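Local coordinates for protein methylaspartate ammonia-lyase (Citrobacter amalonaticus, PDB 1KKO) that catalyses the reversible, magnesium-dependent anti elimination of ammonia from L-threo-3-methylaspartate to give mesaconate, working as a homodimer of enolase-superfamily subunits, at residues A[138-141]-A[142-146]; A[151-154]-A[155-159]; A[219-222]-A[223-227]. All blocks are in the same frame, centred on the assembly; numbering follows the deposited sequence.

Contact 1 of 3, residues A[138-141]-A[142-146]; sequences LLDA and TALAS
Leu144 lays its CD1 methyl against the carboxylate of Asp140, one turn earlier in the helix 128-146 of the enolase-like N-terminal domain. The approach is slanted, and the nearest pair is Asp140 OD2 to Leu144 CD1 at 3.7 Å. Two torsions bring it about: CG of Asp140 stands trans to its backbone N (chi1 -158°), while CG of Leu144 is trans to its own carbonyl carbon (chi1 -72°) and lies back over the preceding turn, 3.4 Å from Asp140 O. That same oxygen accepts the backbone N-H of Leu144 at 2.9 Å, one of four successive i to i+4 bonds. The series runs from Thr142 N on Leu138 O to Ala145 N on Ala141 O.

The carboxylate is buried yet satisfied from outside the helix turn: OD1 forms a salt bridge with Lys150 and OD2 takes the amide of Val66. These two partners fix its rotation, and the nearby lysine would probably support the charged form. Ala141 and Leu144 face the strands 47-59 and 64-69, whereas Leu139 and Ala143 face the helix 150-157. The hydroxyl of Thr142 is hydrogen-bonded to Val106 O. Ser146 OG, which also accepts a bond from Arg148 NE, donates to Thr142 O over 2.7 Å, with the donor tilted 23° from the carbonyl plane.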
loop_
_atom_site.group_PDB
_atom_site.type_symbol
_atom_site.label_atom_id
_atom_site.label_comp_id
_atom_site.label_asym_id
_atom_site.label_seq_id
_atom_site.Cartn_x
_atom_site.Cartn_y
_atom_site.Cartn_z
ATOM N N LEU A 138 -20.031 5.106 -7.645
ATOM C CA LEU A 138 -21.086 6.049 -8.004
ATOM C C LEU A 138 -20.718 7.476 -7.626
ATOM O O LEU A 138 -21.068 8.409 -8.353
ATOM C CB LEU A 138 -22.417 5.640 -7.373
ATOM C CG LEU A 138 -22.993 4.380 -8.015
ATOM C CD1 LEU A 138 -24.001 3.751 -7.087
ATOM C CD2 LEU A 138 -23.606 4.683 -9.380
ATOM N N LEU A 139 -20.012 7.655 -6.512
ATOM C CA LEU A 139 -19.535 8.966 -6.117
ATOM C C LEU A 139 -18.485 9.439 -7.105
ATOM O O LEU A 139 -18.502 10.574 -7.570
ATOM C CB LEU A 139 -18.953 8.935 -4.709
ATOM C CG LEU A 139 -18.397 10.279 -4.219
ATOM C CD1 LEU A 139 -19.442 11.394 -4.203
ATOM C CD2 LEU A 139 -17.782 10.128 -2.833
ATOM N N ASP A 140 -17.562 8.540 -7.443
ATOM C CA ASP A 140 -16.534 8.864 -8.410
ATOM C C ASP A 140 -17.177 9.179 -9.767
ATOM O O ASP A 140 -16.690 10.064 -10.481
ATOM C CB ASP A 140 -15.552 7.690 -8.529
ATOM C CG ASP A 140 -14.201 8.084 -9.075
ATOM O OD1 ASP A 140 -13.686 9.182 -8.735
ATOM O OD2 ASP A 140 -13.587 7.270 -9.801
ATOM N N ALA A 141 -18.246 8.463 -10.124
ATOM C CA ALA A 141 -18.949 8.717 -11.392
ATOM C C ALA A 141 -19.559 10.123 -11.437
ATOM O O ALA A 141 -19.394 10.843 -12.407
ATOM C CB ALA A 141 -19.998 7.682 -11.637
ATOM N N THR A 142 -20.235 10.515 -10.367
ATOM C CA THR A 142 -20.827 11.843 -10.307
ATOM C C THR A 142 -19.743 12.900 -10.420
ATOM O O THR A 142 -19.894 13.904 -11.131
ATOM C CB THR A 142 -21.629 11.977 -9.016
ATOM O OG1 THR A 142 -22.710 11.042 -9.046
ATOM C CG2 THR A 142 -22.272 13.364 -8.893
ATOM N N ALA A 143 -18.617 12.666 -9.756
ATOM C CA ALA A 143 -17.481 13.563 -9.847
ATOM C C ALA A 143 -16.957 13.695 -11.285
ATOM O O ALA A 143 -16.859 14.795 -11.834
ATOM C CB ALA A 143 -16.372 13.087 -8.928
ATOM N N LEU A 144 -16.656 12.563 -11.905
ATOM C CA LEU A 144 -16.074 12.538 -13.250
ATOM C C LEU A 144 -17.043 13.021 -14.328
ATOM O O LEU A 144 -16.624 13.455 -15.401
ATOM C CB LEU A 144 -15.573 11.131 -13.581
ATOM C CG LEU A 144 -14.308 10.722 -12.824
ATOM C CD1 LEU A 144 -14.124 9.211 -12.864
ATOM C CD2 LEU A 144 -13.078 11.448 -13.377
ATOM N N ALA A 145 -18.332 12.934 -14.046
ATOM C CA ALA A 145 -19.372 13.386 -14.968
ATOM C C ALA A 145 -19.503 14.896 -14.972
ATOM O O ALA A 145 -20.022 15.464 -15.928
ATOM C CB ALA A 145 -20.689 12.797 -14.561
ATOM N N SER A 146 -19.030 15.547 -13.920
ATOM C CA SER A 146 -19.289 16.973 -13.705
ATOM C C SER A 146 -18.081 17.855 -13.441
ATOM O O SER A 146 -18.243 19.019 -13.048
ATOM C CB SER A 146 -20.244 17.105 -12.528
ATOM O OG SER A 146 -19.663 16.567 -11.347
#

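Contact 2 of 3, residues A[151-154]-A[155-159]; sequences TEVV and CDEWQ
Val154 meets Trp158 one turn on, near the C-terminal end of the short helix 150-157. Among the side-chain contacts, Val154 CG1 comes within 3.7 Å of Trp158 CE3 on the benzo side of the indole, the two side chains meeting at an angle. Val154 O lies at the edge of that ring, near its plane, with Trp158 CE3 at 3.3 Å. The valine places CG1 opposite its backbone N (chi1 177°), which brings this methyl beside the carbonyl and up to CE3. Val153 and Glu157 instead run alongside each other, Val153 CG1 reaching Glu157 OE2 at 3.8 Å.

Backbone bonds join every i to i+4 pair from Thr151 to Trp158. Trp158 N reaches Val154 O at 3.0 Å. Gln159 follows with positive phi (54°) and a weak bond from its N to Asp156 O, ending the helix in a Schellman motif.

Polar groups bind water or nearby residues. A water donates to both Glu152 O and Asp156 OD1, the latter at 2.7 Å, while Asp156 OD2 forms a salt bridge with Arg148. The carboxylate of Glu157 accepts two successive amides, Phe109 N and Leu110 N, which hold its orientation. A disulfide joins Cys155 to Cys162.

Val153 packs against helix 128-146 of its own domain, Trp158 against barrel helix 339-351, and Thr151 and Cys155 against barrel helix 365-378, so helix 150-157 lies between them.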
loop_
_atom_site.group_PDB
_atom_site.type_symbol
_atom_site.label_atom_id
_atom_site.label_comp_id
_atom_site.label_asym_id
_atom_site.label_seq_id
_atom_site.Cartn_x
_atom_site.Cartn_y
_atom_site.Cartn_z
ATOM N N THR A 151 -14.763 14.956 -3.196
ATOM C CA THR A 151 -15.026 15.765 -2.011
ATOM C C THR A 151 -16.076 16.828 -2.308
ATOM O O THR A 151 -16.939 17.114 -1.473
ATOM C CB THR A 151 -13.746 16.469 -1.521
ATOM O OG1 THR A 151 -13.196 17.309 -2.536
ATOM C CG2 THR A 151 -12.679 15.541 -1.261
ATOM N N GLU A 152 -15.968 17.450 -3.476
ATOM C CA GLU A 152 -16.885 18.531 -3.858
ATOM C C GLU A 152 -18.292 18.016 -4.053
ATOM O O GLU A 152 -19.266 18.707 -3.735
ATOM C CB GLU A 152 -16.386 19.218 -5.129
ATOM C CG GLU A 152 -15.110 20.005 -4.909
ATOM C CD GLU A 152 -14.604 20.646 -6.177
ATOM O OE1 GLU A 152 -14.500 19.944 -7.195
ATOM O OE2 GLU A 152 -14.334 21.862 -6.163
ATOM N N VAL A 153 -18.437 16.821 -4.586
ATOM C CA VAL A 153 -19.759 16.260 -4.769
ATOM C C VAL A 153 -20.421 16.102 -3.410
ATOM O O VAL A 153 -21.608 16.418 -3.252
ATOM C CB VAL A 153 -19.708 14.893 -5.484
ATOM C CG1 VAL A 153 -21.082 14.251 -5.512
ATOM C CG2 VAL A 153 -19.168 15.037 -6.901
ATOM N N VAL A 154 -19.667 15.620 -2.425
ATOM C CA VAL A 154 -20.209 15.435 -1.088
ATOM C C VAL A 154 -20.590 16.793 -0.513
ATOM O O VAL A 154 -21.689 16.974 0.006
ATOM C CB VAL A 154 -19.225 14.709 -0.160
ATOM C CG1 VAL A 154 -19.800 14.603 1.250
ATOM C CG2 VAL A 154 -18.918 13.321 -0.692
ATOM N N CYS A 155 -19.702 17.765 -0.608
ATOM C CA CYS A 155 -20.036 19.086 -0.065
ATOM C C CYS A 155 -21.265 19.686 -0.743
ATOM O O CYS A 155 -22.077 20.355 -0.092
ATOM C CB CYS A 155 -18.874 20.034 -0.198
ATOM S SG CYS A 155 -17.495 19.603 0.869
ATOM N N ASP A 156 -21.399 19.491 -2.047
ATOM C CA ASP A 156 -22.559 20.018 -2.759
ATOM C C ASP A 156 -23.855 19.332 -2.334
ATOM O O ASP A 156 -24.846 20.008 -2.040
ATOM C CB ASP A 156 -22.384 19.860 -4.267
ATOM C CG ASP A 156 -21.395 20.838 -4.858
ATOM O OD1 ASP A 156 -21.030 21.838 -4.202
ATOM O OD2 ASP A 156 -20.936 20.674 -6.008
ATOM N N GLU A 157 -23.880 18.003 -2.296
ATOM C CA GLU A 157 -25.115 17.279 -2.013
ATOM C C GLU A 157 -25.529 17.302 -0.549
ATOM O O GLU A 157 -26.703 17.122 -0.246
ATOM C CB GLU A 157 -25.038 15.850 -2.557
ATOM C CG GLU A 157 -24.884 15.848 -4.069
ATOM C CD GLU A 157 -25.246 14.540 -4.748
ATOM O OE1 GLU A 157 -25.927 13.699 -4.134
ATOM O OE2 GLU A 157 -24.851 14.354 -5.919
ATOM N N TRP A 158 -24.586 17.524 0.351
ATOM C CA TRP A 158 -24.894 17.640 1.774
ATOM C C TRP A 158 -24.866 19.099 2.200
ATOM O O TRP A 158 -25.045 19.404 3.376
ATOM C CB TRP A 158 -23.897 16.855 2.623
ATOM C CG TRP A 158 -24.259 15.441 2.836
ATOM C CD1 TRP A 158 -24.859 14.915 3.936
ATOM C CD2 TRP A 158 -24.036 14.350 1.935
ATOM N NE1 TRP A 158 -25.013 13.558 3.785
ATOM C CE2 TRP A 158 -24.518 13.187 2.563
ATOM C CE3 TRP A 158 -23.458 14.233 0.667
ATOM C CZ2 TRP A 158 -24.454 11.935 1.964
ATOM C CZ3 TRP A 158 -23.397 12.984 0.072
ATOM C CH2 TRP A 158 -23.885 11.857 0.720
ATOM N N GLN A 159 -24.634 19.993 1.248
ATOM C CA GLN A 159 -24.613 21.424 1.544
ATOM C C GLN A 159 -23.626 21.716 2.674
ATOM O O GLN A 159 -24.007 22.232 3.736
ATOM C CB GLN A 159 -26.026 21.918 1.897
ATOM C CG GLN A 159 -27.001 21.822 0.735
ATOM C CD GLN A 159 -28.421 22.248 1.076
ATOM O OE1 GLN A 159 -29.304 22.185 0.225
ATOM N NE2 GLN A 159 -28.644 22.684 2.313
HETATM O O HOH W 1 -18.338 21.735 -3.725
#

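Contact 3 of 3, residues A[219-222]-A[223-227]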
loop_
_atom_site.group_PDB
_atom_site.type_symbol
_atom_site.label_atom_id
_atom_site.label_comp_id
_atom_site.label_asym_id
_atom_site.label_seq_id
_atom_site.Cartn_x
_atom_site.Cartn_y
_atom_site.Cartn_z
ATOM N N SER A 219 5.414 6.619 25.012
ATOM C CA SER A 219 5.633 8.046 25.214
ATOM C C SER A 219 7.135 8.364 25.313
ATOM O O SER A 219 7.592 9.370 24.775
ATOM C CB SER A 219 4.864 8.568 26.419
ATOM O OG SER A 219 5.204 7.859 27.584
ATOM N N ASP A 220 7.897 7.502 25.981
ATOM C CA ASP A 220 9.351 7.681 26.050
ATOM C C ASP A 220 9.959 7.698 24.641
ATOM O O ASP A 220 10.811 8.528 24.332
ATOM C CB ASP A 220 10.012 6.544 26.838
ATOM C CG ASP A 220 10.062 6.796 28.337
ATOM O OD1 ASP A 220 9.864 7.946 28.771
ATOM O OD2 ASP A 220 10.300 5.877 29.143
ATOM N N ARG A 221 9.518 6.771 23.791
ATOM C CA ARG A 221 10.072 6.638 22.451
ATOM C C ARG A 221 9.799 7.882 21.630
ATOM O O ARG A 221 10.672 8.376 20.922
ATOM C CB ARG A 221 9.475 5.421 21.747
ATOM C CG ARG A 221 10.244 4.979 20.521
ATOM C CD ARG A 221 11.616 4.401 20.850
ATOM N NE ARG A 221 12.249 3.786 19.693
ATOM C CZ ARG A 221 13.496 3.344 19.674
ATOM N NH1 ARG A 221 14.264 3.444 20.756
ATOM N NH2 ARG A 221 13.987 2.809 18.570
ATOM N N ILE A 222 8.569 8.376 21.719
ATOM C CA ILE A 222 8.172 9.590 21.019
ATOM C C ILE A 222 9.007 10.775 21.496
ATOM O O ILE A 222 9.563 11.504 20.681
ATOM C CB ILE A 222 6.661 9.857 21.213
ATOM C CG1 ILE A 222 5.839 8.810 20.454
ATOM C CG2 ILE A 222 6.299 11.262 20.751
ATOM C CD1 ILE A 222 4.400 8.707 20.932
ATOM N N LEU A 223 9.097 10.955 22.811
ATOM C CA LEU A 223 9.843 12.080 23.367
ATOM C C LEU A 223 11.338 11.975 23.063
ATOM O O LEU A 223 12.002 12.996 22.881
ATOM C CB LEU A 223 9.584 12.213 24.873
ATOM C CG LEU A 223 8.136 12.575 25.234
ATOM C CD1 LEU A 223 7.909 12.497 26.738
ATOM C CD2 LEU A 223 7.778 13.952 24.705
ATOM N N SER A 224 11.856 10.753 22.971
ATOM C CA SER A 224 13.275 10.532 22.668
ATOM C C SER A 224 13.626 10.731 21.189
ATOM O O SER A 224 14.613 11.391 20.859
ATOM C CB SER A 224 13.680 9.114 23.077
ATOM O OG SER A 224 15.027 8.847 22.721
ATOM N N LEU A 225 12.819 10.156 20.300
ATOM C CA LEU A 225 13.125 10.153 18.868
ATOM C C LEU A 225 12.664 11.378 18.074
ATOM O O LEU A 225 13.214 11.663 17.009
ATOM C CB LEU A 225 12.544 8.892 18.214
ATOM C CG LEU A 225 13.351 7.601 18.348
ATOM C CD1 LEU A 225 13.597 7.241 19.797
ATOM C CD2 LEU A 225 12.632 6.471 17.623
ATOM N N ARG A 226 11.663 12.103 18.562
ATOM C CA ARG A 226 11.123 13.216 17.783
ATOM C C ARG A 226 12.192 14.256 17.450
ATOM O O ARG A 226 13.047 14.571 18.283
ATOM C CB ARG A 226 9.945 13.870 18.494
ATOM C CG ARG A 226 10.304 14.624 19.752
ATOM C CD ARG A 226 9.098 15.175 20.472
ATOM N NE ARG A 226 9.466 15.782 21.745
ATOM C CZ ARG A 226 8.604 16.309 22.601
ATOM N NH1 ARG A 226 7.305 16.315 22.337
ATOM N NH2 ARG A 226 9.046 16.835 23.737
ATOM N N SER A 227 12.119 14.792 16.233
ATOM C CA SER A 227 13.098 15.768 15.741
ATOM C C SER A 227 12.835 17.202 16.214
ATOM O O SER A 227 13.663 18.089 15.998
ATOM C CB SER A 227 13.170 15.723 14.208
ATOM O OG SER A 227 11.946 16.116 13.611
#
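Both methyls of Leu225 lie against the side chain of Arg221, one turn back in the helix 209-225 of the TIM barrel domain. The leucine crosses the arginine, and CD2 sits over one face of the guanidinium, with Leu225 CD2 to Arg221 NE at 3.4 Å. CD1 lies over the same face, offset toward the rim, and meets the aliphatic part, Leu225 CD1 to Arg221 CD being 3.6 Å. In Arg221, CG points away from the backbone N (chi1 -164°), then a bend at chi2 (68°) turns the chain across the leucine. The charged end is shared: NE forms a salt bridge with Asp182, NH1 one with Asp30 of the second subunit.

Arg226 takes another course. It has left helical geometry, yet its N still reaches Ile222 O at 3.0 Å. Its extended chain carries the guanidinium to Leu223, whose CD2 stands 3.1 Å above one face near the rim, and NH1 bonds to Tyr231 O. Leu223 CG lies 3.3 Å from Ser219 O, one turn back.

Arg221, Ile222 and Leu225 rest on Ile185 of the helix 179-186, Ile222 also reaches the loop residues Tyr231, Pro233 and Leu268, and Leu225 meets Ile33 of the second subunit.

How the contacts relate
From the N terminus the chain reaches contact 1, contact 2 and contact 3 in series. Each joins adjacent segments of one helix, so none closes a long loop, and none nests in or crosses another. Contacts 1 and 2 lie on consecutive helices and touch, their centres 12 Å apart: Leu139 CD1 packs on Val153 CG1 at 3.5 Å, and Thr142 CG2 on the same methyl at 3.7 Å. Together they link the sheet strands of the N-terminal domain to helices of the barrel. Contact 3 stands apart on a barrel helix at the subunit interface, its centre about 43 Å from contact 1 and 40 Å from contact 2.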